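Local atomic coordinates of hyaluronidase (Thermobaculum terrenum, PDB entry 5DIY), a protein that probably removes O-linked N-acetylglucosamine from proteins, acting as a hexosaminidase of glycoside hydrolase family 84. Residues A37-P42 / G115-N120; F80-G85 / E97-K102; P105-G110 / Q150-T155; D143-V148 / P159-C164. All blocks are in the same frame, centred on the assembly; numbering follows the deposited sequence.

Overall arrangement
All four contacts belong to one wall of the eight-stranded (βα)8 barrel, their centres 11 to 17 Å apart. Interaction 1 lies inside the barrel, joining strands 37-40 and 113-117 past strand 77-82. Interaction 2 sets helix 93-108 on strand 77-82, interaction 4 sets helix 137-153 on strand 160-164, and interaction 3 joins those two helices at their C-terminal ends. Along the chain, interaction 2 falls wholly between the segments of interaction 1, whereas the segments of interaction 3 alternate with those of interactions 1 and 4. Interactions 2 and 4 thus flank strand 113-117, which leads on to the sugar-binding residue D119, while interaction 3 ties their helices together.

Interaction 1: residues A37-P42 / G115-N120; sequences AYIYAP and GIFFDN. Unlike the reference sequence in segment 115-120: N120 (reference Asp). With NAG (2-acetamido-2-deoxy-beta-D-glucopyranose), chain E.
F117 meets I39 and A41 in a buried apolar contact inside the barrel, reaching from strand 113-117 to strand 37-40 and the loop after it. Both partners come to the rim of the phenyl ring, near its plane: I39 CG2 stands 3.9 Å from F117 CZ, and A41 CB is 3.7 Å from F117 CE2. The I39 branch that touches is the one set anti to the backbone N. No hydrogen bond joins the two segments. In this (βα)8 barrel the strands are second and fourth, and the ring spans the intervening strand 77-82, packing on A81; W221 also meets it. Beyond F117 the chain enters the catalytic end, where D119 OD2 accepts a hydrogen bond from N2 of the bound sugar, 3.0 Å long and fairly straight at 166°. K43 forms a salt bridge to the same oxygen and also grips the sugar. An alanine in place of D119 would probably leave the acetamido N-H without its acceptor and K43 without its carboxylate mate, and the acetamido group freer to turn. N120 is an engineered change from the predicted proton donor, an aspartate; its ND2 lies 3.6 Å from C2 of the sugar.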
loop_
_atom_site.group_PDB
_atom_site.type_symbol
_atom_site.label_atom_id
_atom_site.label_comp_id
_atom_site.label_asym_id
_atom_site.label_seq_id
_atom_site.Cartn_x
_atom_site.Cartn_y
_atom_site.Cartn_z
ATOM N N ALA C 37 18.051 -2.167 6.852
ATOM C CA ALA C 37 18.331 -1.702 5.494
ATOM C C ALA C 37 17.317 -0.672 5.023
ATOM O O ALA C 37 16.115 -0.882 5.153
ATOM C CB ALA C 37 18.351 -2.889 4.544
ATOM N N TYR C 38 17.811 0.435 4.467
ATOM C CA TYR C 38 16.966 1.489 3.925
ATOM C C TYR C 38 17.435 1.861 2.537
ATOM O O TYR C 38 18.630 2.069 2.335
ATOM C CB TYR C 38 17.015 2.723 4.825
ATOM C CG TYR C 38 16.385 3.958 4.227
ATOM C CD1 TYR C 38 14.998 4.127 4.228
ATOM C CD2 TYR C 38 17.174 4.973 3.679
ATOM C CE1 TYR C 38 14.417 5.265 3.690
ATOM C CE2 TYR C 38 16.597 6.108 3.127
ATOM C CZ TYR C 38 15.222 6.253 3.144
ATOM O OH TYR C 38 14.655 7.384 2.610
ATOM N N ILE C 39 16.496 1.968 1.594
ATOM C CA ILE C 39 16.789 2.474 0.255
ATOM C C ILE C 39 16.108 3.826 0.043
ATOM O O ILE C 39 14.883 3.952 0.187
ATOM C CB ILE C 39 16.358 1.494 -0.859
ATOM C CG1 ILE C 39 17.213 0.223 -0.812
ATOM C CG2 ILE C 39 16.504 2.143 -2.238
ATOM C CD1 ILE C 39 16.610 -0.960 -1.537
ATOM N N TYR C 40 16.911 4.823 -0.317
ATOM C CA TYR C 40 16.400 6.130 -0.710
ATOM C C TYR C 40 16.025 6.097 -2.185
ATOM O O TYR C 40 16.905 5.983 -3.040
ATOM C CB TYR C 40 17.447 7.218 -0.460
ATOM C CG TYR C 40 16.957 8.581 -0.833
ATOM C CD1 TYR C 40 16.254 9.355 0.081
ATOM C CD2 TYR C 40 17.166 9.098 -2.114
ATOM C CE1 TYR C 40 15.785 10.611 -0.259
ATOM C CE2 TYR C 40 16.698 10.355 -2.461
ATOM C CZ TYR C 40 16.008 11.107 -1.522
ATOM O OH TYR C 40 15.532 12.354 -1.846
ATOM N N ALA C 41 14.724 6.186 -2.483
ATOM C CA ALA C 41 14.245 6.200 -3.870
ATOM C C ALA C 41 12.866 6.853 -4.096
ATOM O O ALA C 41 12.059 6.317 -4.854
ATOM C CB ALA C 41 14.229 4.769 -4.403
ATOM N N PRO C 42 12.585 8.011 -3.456
ATOM C CA PRO C 42 11.266 8.612 -3.675
ATOM C C PRO C 42 11.092 9.072 -5.117
ATOM O O PRO C 42 11.943 9.799 -5.637
ATOM C CB PRO C 42 11.244 9.799 -2.704
ATOM C CG PRO C 42 12.674 10.128 -2.475
ATOM C CD PRO C 42 13.405 8.819 -2.535
ATOM N N GLY C 115 21.552 1.774 -5.571
ATOM C CA GLY C 115 20.397 1.271 -6.318
ATOM C C GLY C 115 20.352 1.882 -7.707
ATOM O O GLY C 115 20.481 3.094 -7.848
ATOM N N ILE C 116 20.186 1.057 -8.739
ATOM C CA ILE C 116 19.997 1.569 -10.105
ATOM C C ILE C 116 18.730 0.928 -10.673
ATOM O O ILE C 116 18.734 -0.256 -11.031
ATOM C CB ILE C 116 21.229 1.324 -11.014
ATOM C CG1 ILE C 116 22.503 1.853 -10.334
ATOM C CG2 ILE C 116 21.039 2.009 -12.364
ATOM C CD1 ILE C 116 23.771 1.690 -11.143
ATOM N N PHE C 117 17.651 1.710 -10.755
ATOM C CA PHE C 117 16.320 1.159 -11.061
ATOM C C PHE C 117 15.856 1.501 -12.464
ATOM O O PHE C 117 16.097 2.608 -12.940
ATOM C CB PHE C 117 15.276 1.633 -10.041
ATOM C CG PHE C 117 15.614 1.325 -8.596
ATOM C CD1 PHE C 117 16.473 0.282 -8.235
ATOM C CD2 PHE C 117 15.022 2.064 -7.584
ATOM C CE1 PHE C 117 16.755 0.023 -6.908
ATOM C CE2 PHE C 117 15.296 1.804 -6.254
ATOM C CZ PHE C 117 16.165 0.786 -5.914
ATOM N N PHE C 118 15.197 0.531 -13.110
ATOM C CA PHE C 118 14.655 0.675 -14.467
ATOM C C PHE C 118 13.166 0.304 -14.530
ATOM O O PHE C 118 12.658 -0.083 -15.585
ATOM C CB PHE C 118 15.465 -0.190 -15.442
ATOM C CG PHE C 118 16.928 0.143 -15.464
ATOM C CD1 PHE C 118 17.401 1.190 -16.242
ATOM C CD2 PHE C 118 17.826 -0.562 -14.676
ATOM C CE1 PHE C 118 18.749 1.523 -16.245
ATOM C CE2 PHE C 118 19.174 -0.240 -14.677
ATOM C CZ PHE C 118 19.639 0.803 -15.465
ATOM N N ASP C 119 12.472 0.418 -13.399
ATOM C CA ASP C 119 11.018 0.234 -13.364
ATOM C C ASP C 119 10.296 1.412 -14.013
ATOM O O ASP C 119 10.758 2.546 -13.931
ATOM C CB ASP C 119 10.515 0.052 -11.927
ATOM C CG ASP C 119 10.885 1.218 -11.016
ATOM O OD1 ASP C 119 12.089 1.513 -10.890
ATOM O OD2 ASP C 119 9.972 1.817 -10.420
ATOM N N ASN C 120 9.159 1.128 -14.648
ATOM C CA ASN C 120 8.300 2.148 -15.253
ATOM C C ASN C 120 9.046 3.039 -16.248
ATOM O O ASN C 120 9.115 4.263 -16.100
ATOM C CB ASN C 120 7.607 2.980 -14.167
ATOM C CG ASN C 120 6.824 2.126 -13.182
ATOM O OD1 ASN C 120 6.526 0.958 -13.444
ATOM N ND2 ASN C 120 6.495 2.705 -12.033
HETATM C C1 NAG E . 5.304 0.689 -9.151
HETATM C C2 NAG E . 6.613 1.370 -8.706
HETATM C C3 NAG E . 6.582 1.920 -7.277
HETATM C C4 NAG E . 5.154 2.224 -6.854
HETATM C C5 NAG E . 4.364 0.925 -6.859
HETATM C C6 NAG E . 2.893 1.116 -6.455
HETATM C C7 NAG E . 7.933 -0.693 -8.350
HETATM C C8 NAG E . 9.212 -1.395 -8.711
HETATM N N2 NAG E . 7.766 0.502 -8.918
HETATM O O3 NAG E . 7.387 3.102 -7.216
HETATM O O4 NAG E . 5.133 2.754 -5.529
HETATM O O5 NAG E . 4.454 0.217 -8.099
HETATM O O6 NAG E . 2.243 2.112 -7.249
HETATM O O7 NAG E . 7.110 -1.199 -7.597
#

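Interaction 2: residues F80-G85 / E97-K102; sequences FAISPG and ETLIRK
I82 carries CG1 anti to its backbone N (chi1 -170°), which leaves CG2 in the crowded position between N and carbonyl carbon; the two branches thereby serve different partners on helix 93-108. L99 has the same first torsion, with CG anti to N, and sends CD1 toward the strand. There L99 CD1 lies 3.9 Å from I82 CG2, the two side chains running past each other in opposite directions, and 4.1 Å from P84 CG, so one methyl closes on both residues. The other branch of I82 meets K102, whose chain leaves the helix extended and then bends at chi2 (52°) and again at chi4. The bends lay the lysine across the isoleucine: I82 CD1 is 4.0 Å from both K102 CG and K102 NZ. The methyl offers NZ no bond; the buried ammonium group is held instead by the carbonyl oxygens of Y47, W52 and E54 and makes a cation-pi contact with Y56. W52 also touches I82 and P84. On the helix side L99 continues onto F144 of helix 137-153. Strand 77-82, helix 93-108 and strand 113-117 form one beta-alpha-beta crossover, and this apolar seam between a strand's outer face and the inner face of its following helix is the standard joint of a TIM barrel.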
loop_
_atom_site.group_PDB
_atom_site.type_symbol
_atom_site.label_atom_id
_atom_site.label_comp_id
_atom_site.label_asym_id
_atom_site.label_seq_id
_atom_site.Cartn_x
_atom_site.Cartn_y
_atom_site.Cartn_z
ATOM N N PHE C 80 21.641 4.472 -1.590
ATOM C CA PHE C 80 21.192 5.554 -2.449
ATOM C C PHE C 80 20.798 4.938 -3.777
ATOM O O PHE C 80 21.616 4.255 -4.399
ATOM C CB PHE C 80 22.295 6.595 -2.672
ATOM C CG PHE C 80 21.917 7.656 -3.668
ATOM C CD1 PHE C 80 21.090 8.707 -3.299
ATOM C CD2 PHE C 80 22.350 7.579 -4.987
ATOM C CE1 PHE C 80 20.712 9.673 -4.222
ATOM C CE2 PHE C 80 21.981 8.541 -5.913
ATOM C CZ PHE C 80 21.165 9.589 -5.532
ATOM N N ALA C 81 19.565 5.176 -4.218
ATOM C CA ALA C 81 19.129 4.718 -5.535
ATOM C C ALA C 81 18.969 5.866 -6.526
ATOM O O ALA C 81 18.692 7.004 -6.143
ATOM C CB ALA C 81 17.840 3.922 -5.434
ATOM N N ILE C 82 19.143 5.530 -7.802
ATOM C CA ILE C 82 19.000 6.450 -8.925
ATOM C C ILE C 82 18.183 5.721 -10.010
ATOM O O ILE C 82 18.280 4.500 -10.145
ATOM C CB ILE C 82 20.399 6.921 -9.429
ATOM C CG1 ILE C 82 20.290 8.067 -10.443
ATOM C CG2 ILE C 82 21.231 5.771 -9.991
ATOM C CD1 ILE C 82 20.038 9.416 -9.804
ATOM N N SER C 83 17.364 6.471 -10.748
ATOM C CA SER C 83 16.488 5.927 -11.781
ATOM C C SER C 83 16.696 6.708 -13.082
ATOM O O SER C 83 16.020 7.713 -13.312
ATOM C CB SER C 83 15.030 6.006 -11.331
ATOM O OG SER C 83 14.846 5.294 -10.122
ATOM N N PRO C 84 17.653 6.262 -13.927
ATOM C CA PRO C 84 18.034 6.982 -15.141
ATOM C C PRO C 84 17.340 6.536 -16.434
ATOM O O PRO C 84 17.592 7.128 -17.491
ATOM C CB PRO C 84 19.529 6.675 -15.236
ATOM C CG PRO C 84 19.615 5.266 -14.760
ATOM C CD PRO C 84 18.562 5.119 -13.688
ATOM N N GLY C 85 16.458 5.539 -16.348
ATOM C CA GLY C 85 15.959 4.829 -17.521
ATOM C C GLY C 85 14.996 5.557 -18.446
ATOM O O GLY C 85 14.709 5.050 -19.531
ATOM N N GLU C 97 29.808 8.275 -16.923
ATOM C CA GLU C 97 30.570 9.263 -16.147
ATOM C C GLU C 97 29.634 10.186 -15.363
ATOM O O GLU C 97 29.915 10.521 -14.214
ATOM C CB GLU C 97 31.481 10.115 -17.046
ATOM C CG GLU C 97 32.535 9.365 -17.859
ATOM C CD GLU C 97 33.479 8.527 -17.019
ATOM O OE1 GLU C 97 33.811 8.931 -15.878
ATOM O OE2 GLU C 97 33.897 7.450 -17.502
ATOM N N THR C 98 28.529 10.582 -15.995
ATOM C CA THR C 98 27.524 11.439 -15.366
ATOM C C THR C 98 26.856 10.753 -14.161
ATOM O O THR C 98 26.687 11.376 -13.112
ATOM C CB THR C 98 26.477 11.900 -16.405
ATOM O OG1 THR C 98 27.137 12.652 -17.436
ATOM C CG2 THR C 98 25.376 12.760 -15.766
ATOM N N LEU C 99 26.505 9.475 -14.300
ATOM C CA LEU C 99 25.931 8.712 -13.181
ATOM C C LEU C 99 26.934 8.570 -12.033
ATOM O O LEU C 99 26.573 8.744 -10.866
ATOM C CB LEU C 99 25.445 7.333 -13.636
ATOM C CG LEU C 99 24.618 6.542 -12.600
ATOM C CD1 LEU C 99 23.405 5.888 -13.241
ATOM C CD2 LEU C 99 25.449 5.496 -11.871
ATOM N N ILE C 100 28.192 8.283 -12.372
ATOM C CA ILE C 100 29.264 8.154 -11.370
ATOM C C ILE C 100 29.516 9.480 -10.645
ATOM O O ILE C 100 29.793 9.488 -9.442
ATOM C CB ILE C 100 30.574 7.597 -11.996
ATOM C CG1 ILE C 100 30.377 6.148 -12.484
ATOM C CG2 ILE C 100 31.750 7.681 -11.023
ATOM C CD1 ILE C 100 30.232 5.091 -11.405
ATOM N N ARG C 101 29.403 10.589 -11.372
ATOM C CA ARG C 101 29.521 11.925 -10.781
ATOM C C ARG C 101 28.375 12.184 -9.793
ATOM O O ARG C 101 28.599 12.683 -8.689
ATOM C CB ARG C 101 29.534 12.981 -11.889
ATOM C CG ARG C 101 30.170 14.315 -11.519
ATOM C CD ARG C 101 30.186 15.292 -12.700
ATOM N NE ARG C 101 30.610 14.644 -13.947
ATOM C CZ ARG C 101 29.869 14.466 -15.048
ATOM N NH1 ARG C 101 28.613 14.915 -15.150
ATOM N NH2 ARG C 101 30.406 13.828 -16.085
ATOM N N LYS C 102 27.156 11.820 -10.191
ATOM C CA LYS C 102 25.962 11.966 -9.343
ATOM C C LYS C 102 26.083 11.223 -8.004
ATOM O O LYS C 102 25.721 11.770 -6.957
ATOM C CB LYS C 102 24.713 11.487 -10.106
ATOM C CG LYS C 102 23.394 11.549 -9.347
ATOM C CD LYS C 102 23.136 12.921 -8.743
ATOM C CE LYS C 102 21.669 13.107 -8.380
ATOM N NZ LYS C 102 20.806 13.286 -9.584
#

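Interaction 3: residues P105-G110 / Q150-T155; sequences PFLEMG and QRLEST
L152 and T155 are the residues of 150-155 that meet L107, near the C-terminal ends of two barrel helices. Q150 begins the last helical turn, and its carbonyl oxygen receives only weak bonds from S154. R151 follows, its carbonyl oxygen taking a firmer one: T155 OG1 donates to R151 O at 2.7 Å, standing above the carbonyl plane by 42°. The R151 guanidinium makes a salt bridge with E97 of helix 93-108. L152 carries the contact. Its CG sits anti to the carbonyl carbon (chi1 -69°), a setting that lets the branch reach over although its first bond does not aim at L107. L152 CD2 touches both methyls of L107, at 3.7 Å from L107 CD1 and 4.0 Å from L107 CD2, the two leucines crossing obliquely. S154 and T155 then leave the helix, with T155 N bonded to L152 O. T155 closes the contact on its exposed side, T155 CG2 lying 4.3 Å from L107 CD1, while its hydroxyl is occupied by the bond back to R151. Opposite, helix 93-108 ends in a Schellman motif at G110, which takes a positive phi (107°) and bonds through its N to L107 O at 3.2 Å. The contact lies away from the sugar site: L152 also packs on I100 and I103 of helix 93-108 and on P159 just before strand 160-164, and L107 reaches I156 in the connecting loop.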
loop_
_atom_site.group_PDB
_atom_site.type_symbol
_atom_site.label_atom_id
_atom_site.label_comp_id
_atom_site.label_asym_id
_atom_site.label_seq_id
_atom_site.Cartn_x
_atom_site.Cartn_y
_atom_site.Cartn_z
ATOM N N PRO C 105 29.357 11.947 -4.289
ATOM C CA PRO C 105 29.148 12.458 -2.915
ATOM C C PRO C 105 28.708 11.379 -1.910
ATOM O O PRO C 105 29.144 11.399 -0.758
ATOM C CB PRO C 105 28.051 13.510 -3.093
ATOM C CG PRO C 105 28.189 13.976 -4.506
ATOM C CD PRO C 105 28.708 12.808 -5.299
ATOM N N PHE C 106 27.886 10.430 -2.364
ATOM C CA PHE C 106 27.445 9.314 -1.523
ATOM C C PHE C 106 28.567 8.321 -1.254
ATOM O O PHE C 106 28.717 7.856 -0.121
ATOM C CB PHE C 106 26.214 8.626 -2.123
ATOM C CG PHE C 106 25.030 9.534 -2.213
ATOM C CD1 PHE C 106 24.250 9.771 -1.093
ATOM C CD2 PHE C 106 24.726 10.198 -3.397
ATOM C CE1 PHE C 106 23.170 10.634 -1.152
ATOM C CE2 PHE C 106 23.647 11.069 -3.463
ATOM C CZ PHE C 106 22.868 11.289 -2.337
ATOM N N LEU C 107 29.368 8.027 -2.277
ATOM C CA LEU C 107 30.556 7.180 -2.109
ATOM C C LEU C 107 31.513 7.772 -1.069
ATOM O O LEU C 107 32.007 7.058 -0.202
ATOM C CB LEU C 107 31.283 6.970 -3.445
ATOM C CG LEU C 107 30.525 6.264 -4.575
ATOM C CD1 LEU C 107 31.359 6.282 -5.846
ATOM C CD2 LEU C 107 30.153 4.837 -4.200
ATOM N N GLU C 108 31.728 9.085 -1.143
ATOM C CA GLU C 108 32.604 9.801 -0.202
ATOM C C GLU C 108 32.038 9.916 1.223
ATOM O O GLU C 108 32.806 10.071 2.177
ATOM C CB GLU C 108 32.927 11.197 -0.739
ATOM C CG GLU C 108 33.734 11.189 -2.034
ATOM C CD GLU C 108 33.835 12.555 -2.700
ATOM O OE1 GLU C 108 33.256 13.536 -2.182
ATOM O OE2 GLU C 108 34.505 12.645 -3.755
ATOM N N MET C 109 30.710 9.855 1.367
ATOM C CA MET C 109 30.063 9.831 2.695
ATOM C C MET C 109 29.949 8.426 3.314
ATOM O O MET C 109 29.436 8.285 4.424
ATOM C CB MET C 109 28.687 10.497 2.633
ATOM C CG MET C 109 28.760 12.007 2.518
ATOM S SD MET C 109 27.136 12.783 2.462
ATOM C CE MET C 109 26.547 12.320 0.836
ATOM N N GLY C 110 30.420 7.399 2.606
ATOM C CA GLY C 110 30.526 6.045 3.160
ATOM C C GLY C 110 29.512 5.045 2.634
ATOM O O GLY C 110 29.532 3.884 3.042
ATOM N N GLN C 150 32.095 -2.497 -12.515
ATOM C CA GLN C 150 33.535 -2.536 -12.786
ATOM C C GLN C 150 34.227 -1.215 -12.425
ATOM O O GLN C 150 35.312 -1.233 -11.842
ATOM C CB GLN C 150 33.803 -2.948 -14.242
ATOM C CG GLN C 150 33.529 -4.426 -14.482
ATOM C CD GLN C 150 33.568 -4.849 -15.942
ATOM O OE1 GLN C 150 33.583 -4.019 -16.858
ATOM N NE2 GLN C 150 33.564 -6.161 -16.168
ATOM N N ARG C 151 33.584 -0.085 -12.723
ATOM C CA ARG C 151 34.085 1.228 -12.295
ATOM C C ARG C 151 34.141 1.357 -10.767
ATOM O O ARG C 151 35.152 1.796 -10.220
ATOM C CB ARG C 151 33.238 2.365 -12.888
ATOM C CG ARG C 151 33.593 3.772 -12.402
ATOM C CD ARG C 151 35.025 4.174 -12.753
ATOM N NE ARG C 151 35.181 4.304 -14.199
ATOM C CZ ARG C 151 34.761 5.339 -14.924
ATOM N NH1 ARG C 151 34.161 6.386 -14.355
ATOM N NH2 ARG C 151 34.943 5.327 -16.241
ATOM N N LEU C 152 33.058 0.980 -10.087
ATOM C CA LEU C 152 32.992 1.085 -8.622
ATOM C C LEU C 152 33.997 0.179 -7.900
ATOM O O LEU C 152 34.502 0.552 -6.837
ATOM C CB LEU C 152 31.573 0.803 -8.108
ATOM C CG LEU C 152 30.501 1.849 -8.434
ATOM C CD1 LEU C 152 29.140 1.341 -7.975
ATOM C CD2 LEU C 152 30.821 3.199 -7.804
ATOM N N GLU C 153 34.288 -0.996 -8.463
ATOM C CA GLU C 153 35.320 -1.887 -7.899
ATOM C C GLU C 153 36.726 -1.270 -7.946
ATOM O O GLU C 153 37.560 -1.578 -7.095
ATOM C CB GLU C 153 35.312 -3.257 -8.588
ATOM C CG GLU C 153 34.124 -4.125 -8.186
ATOM C CD GLU C 153 33.947 -5.369 -9.045
ATOM O OE1 GLU C 153 34.498 -5.437 -10.168
ATOM O OE2 GLU C 153 33.235 -6.291 -8.594
ATOM N N SER C 154 36.962 -0.397 -8.930
ATOM C CA SER C 154 38.192 0.399 -9.033
ATOM C C SER C 154 38.136 1.758 -8.298
ATOM O O SER C 154 39.061 2.560 -8.430
ATOM C CB SER C 154 38.520 0.642 -10.515
ATOM O OG SER C 154 38.511 -0.572 -11.253
ATOM N N THR C 155 37.067 2.015 -7.539
ATOM C CA THR C 155 36.877 3.278 -6.806
ATOM C C THR C 155 36.835 3.063 -5.289
ATOM O O THR C 155 37.519 3.772 -4.541
ATOM C CB THR C 155 35.563 3.981 -7.230
ATOM O OG1 THR C 155 35.443 3.973 -8.656
ATOM C CG2 THR C 155 35.516 5.428 -6.732
#

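Interaction 4: residues D143-V148 / P159-C164; sequences DFLTRV and PQIIMC
This is the second half of a beta-alpha-beta unit of the (βα)8 barrel: L145 and V148 of helix 137-153 pack on I161 and M163 of the strand that follows it, 160-164. The helix runs nearly antiparallel to the strand, at 161°, with the short axes 10.2 Å apart. L145 contributes most. Its CD1 is pressed against M163, 3.6 Å from M163 CE and 3.8 Å from M163 CB, so a single leucine methyl sits within the curl of the methionine. That curl comes from torsions: M163 CG is placed between its backbone N and carbonyl carbon (chi1 74°), and further bends at chi2 and chi3 fold CE back over the start of the chain. The two side chains cross at about a right angle. L145 CD2 faces I161 CG2 more loosely at 4.3 Å, and I161 CD1 meets V148 CG1 at 4.1 Å. No hydrogen bond joins helix and strand. I161 and M163 lie on the outer face of the barrel wall, whereas I162 and C164 turn away from the helix to the barrel interior, where C164 touches the bound sugar. I116, from the neighbouring strand 113-117, also lies under L145 and V148. Off the strand-facing side of the helix, R147 NH2 forms a salt bridge with D143 OD2 at 3.2 Å, one turn apart; the oxygen is met from above the carboxylate plane, 58° out of it, and also binds Y134 OH. F144 has one ring face covered by V148 CG2.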
loop_
_atom_site.group_PDB
_atom_site.type_symbol
_atom_site.label_atom_id
_atom_site.label_comp_id
_atom_site.label_asym_id
_atom_site.label_seq_id
_atom_site.Cartn_x
_atom_site.Cartn_y
_atom_site.Cartn_z
ATOM N N ASP C 143 24.845 -4.655 -19.771
ATOM C CA ASP C 143 26.137 -4.062 -20.131
ATOM C C ASP C 143 26.406 -2.761 -19.376
ATOM O O ASP C 143 27.529 -2.519 -18.923
ATOM C CB ASP C 143 26.226 -3.813 -21.644
ATOM C CG ASP C 143 27.513 -3.110 -22.042
ATOM O OD1 ASP C 143 28.592 -3.555 -21.595
ATOM O OD2 ASP C 143 27.445 -2.099 -22.773
ATOM N N PHE C 144 25.382 -1.922 -19.248
ATOM C CA PHE C 144 25.509 -0.693 -18.470
ATOM C C PHE C 144 25.846 -0.994 -17.008
ATOM O O PHE C 144 26.783 -0.420 -16.452
ATOM C CB PHE C 144 24.230 0.134 -18.548
ATOM C CG PHE C 144 24.330 1.458 -17.852
ATOM C CD1 PHE C 144 25.016 2.504 -18.439
ATOM C CD2 PHE C 144 23.747 1.658 -16.606
ATOM C CE1 PHE C 144 25.118 3.736 -17.809
ATOM C CE2 PHE C 144 23.840 2.885 -15.968
ATOM C CZ PHE C 144 24.528 3.926 -16.571
ATOM N N LEU C 145 25.082 -1.895 -16.398
ATOM C CA LEU C 145 25.270 -2.213 -14.978
ATOM C C LEU C 145 26.609 -2.892 -14.710
ATOM O O LEU C 145 27.253 -2.608 -13.695
ATOM C CB LEU C 145 24.108 -3.061 -14.446
ATOM C CG LEU C 145 22.769 -2.313 -14.372
ATOM C CD1 LEU C 145 21.626 -3.300 -14.202
ATOM C CD2 LEU C 145 22.770 -1.276 -13.255
ATOM N N THR C 146 27.025 -3.772 -15.625
ATOM C CA THR C 146 28.359 -4.388 -15.572
ATOM C C THR C 146 29.450 -3.325 -15.548
ATOM O O THR C 146 30.342 -3.370 -14.694
ATOM C CB THR C 146 28.599 -5.330 -16.774
ATOM O OG1 THR C 146 27.601 -6.358 -16.786
ATOM C CG2 THR C 146 30.013 -5.978 -16.712
ATOM N N ARG C 147 29.357 -2.364 -16.469
ATOM C CA ARG C 147 30.338 -1.268 -16.557
ATOM C C ARG C 147 30.322 -0.339 -15.341
ATOM O O ARG C 147 31.380 0.134 -14.916
ATOM C CB ARG C 147 30.174 -0.463 -17.857
ATOM C CG ARG C 147 30.811 -1.145 -19.060
ATOM C CD ARG C 147 30.802 -0.267 -20.299
ATOM N NE ARG C 147 29.461 -0.162 -20.873
ATOM C CZ ARG C 147 28.709 0.943 -20.948
ATOM N NH1 ARG C 147 29.138 2.123 -20.512
ATOM N NH2 ARG C 147 27.498 0.863 -21.501
ATOM N N VAL C 148 29.143 -0.090 -14.769
ATOM C CA VAL C 148 29.063 0.722 -13.545
ATOM C C VAL C 148 29.741 -0.021 -12.384
ATOM O O VAL C 148 30.500 0.587 -11.632
ATOM C CB VAL C 148 27.611 1.146 -13.181
ATOM C CG1 VAL C 148 27.570 1.874 -11.838
ATOM C CG2 VAL C 148 27.013 2.038 -14.271
ATOM N N PRO C 159 31.874 -2.637 -3.383
ATOM C CA PRO C 159 30.646 -1.985 -3.822
ATOM C C PRO C 159 29.561 -3.023 -4.063
ATOM O O PRO C 159 29.865 -4.194 -4.325
ATOM C CB PRO C 159 31.058 -1.311 -5.129
ATOM C CG PRO C 159 32.142 -2.181 -5.657
ATOM C CD PRO C 159 32.891 -2.664 -4.450
ATOM N N GLN C 160 28.311 -2.593 -3.939
ATOM C CA GLN C 160 27.157 -3.453 -4.167
ATOM C C GLN C 160 26.129 -2.682 -4.953
ATOM O O GLN C 160 25.816 -1.538 -4.612
ATOM C CB GLN C 160 26.550 -3.903 -2.841
ATOM C CG GLN C 160 27.345 -4.999 -2.160
ATOM C CD GLN C 160 26.831 -5.326 -0.776
ATOM O OE1 GLN C 160 26.278 -4.469 -0.086
ATOM N NE2 GLN C 160 27.025 -6.573 -0.355
ATOM N N ILE C 161 25.617 -3.309 -6.004
ATOM C CA ILE C 161 24.545 -2.745 -6.792
ATOM C C ILE C 161 23.313 -3.627 -6.625
ATOM O O ILE C 161 23.389 -4.855 -6.703
ATOM C CB ILE C 161 24.916 -2.609 -8.288
ATOM C CG1 ILE C 161 26.062 -1.605 -8.460
ATOM C CG2 ILE C 161 23.698 -2.153 -9.111
ATOM C CD1 ILE C 161 26.705 -1.626 -9.834
ATOM N N ILE C 162 22.182 -2.976 -6.389
ATOM C CA ILE C 162 20.876 -3.613 -6.486
ATOM C C ILE C 162 20.159 -2.913 -7.643
ATOM O O ILE C 162 20.162 -1.687 -7.735
ATOM C CB ILE C 162 20.081 -3.587 -5.150
ATOM C CG1 ILE C 162 18.755 -4.347 -5.300
ATOM C CG2 ILE C 162 19.829 -2.170 -4.645
ATOM C CD1 ILE C 162 18.149 -4.783 -3.985
ATOM N N MET C 163 19.607 -3.696 -8.558
ATOM C CA MET C 163 18.919 -3.136 -9.710
ATOM C C MET C 163 17.461 -3.553 -9.684
ATOM O O MET C 163 17.124 -4.613 -9.154
ATOM C CB MET C 163 19.609 -3.541 -11.028
ATOM C CG MET C 163 19.410 -4.985 -11.492
ATOM S SD MET C 163 17.905 -5.295 -12.454
ATOM C CE MET C 163 18.260 -4.407 -13.971
ATOM N N CYS C 164 16.604 -2.704 -10.248
ATOM C CA CYS C 164 15.204 -3.044 -10.471
ATOM C C CYS C 164 15.013 -3.227 -11.969
ATOM O O CYS C 164 15.287 -2.306 -12.738
ATOM C CB CYS C 164 14.252 -1.970 -9.944
ATOM S SG CYS C 164 12.512 -2.497 -9.996
#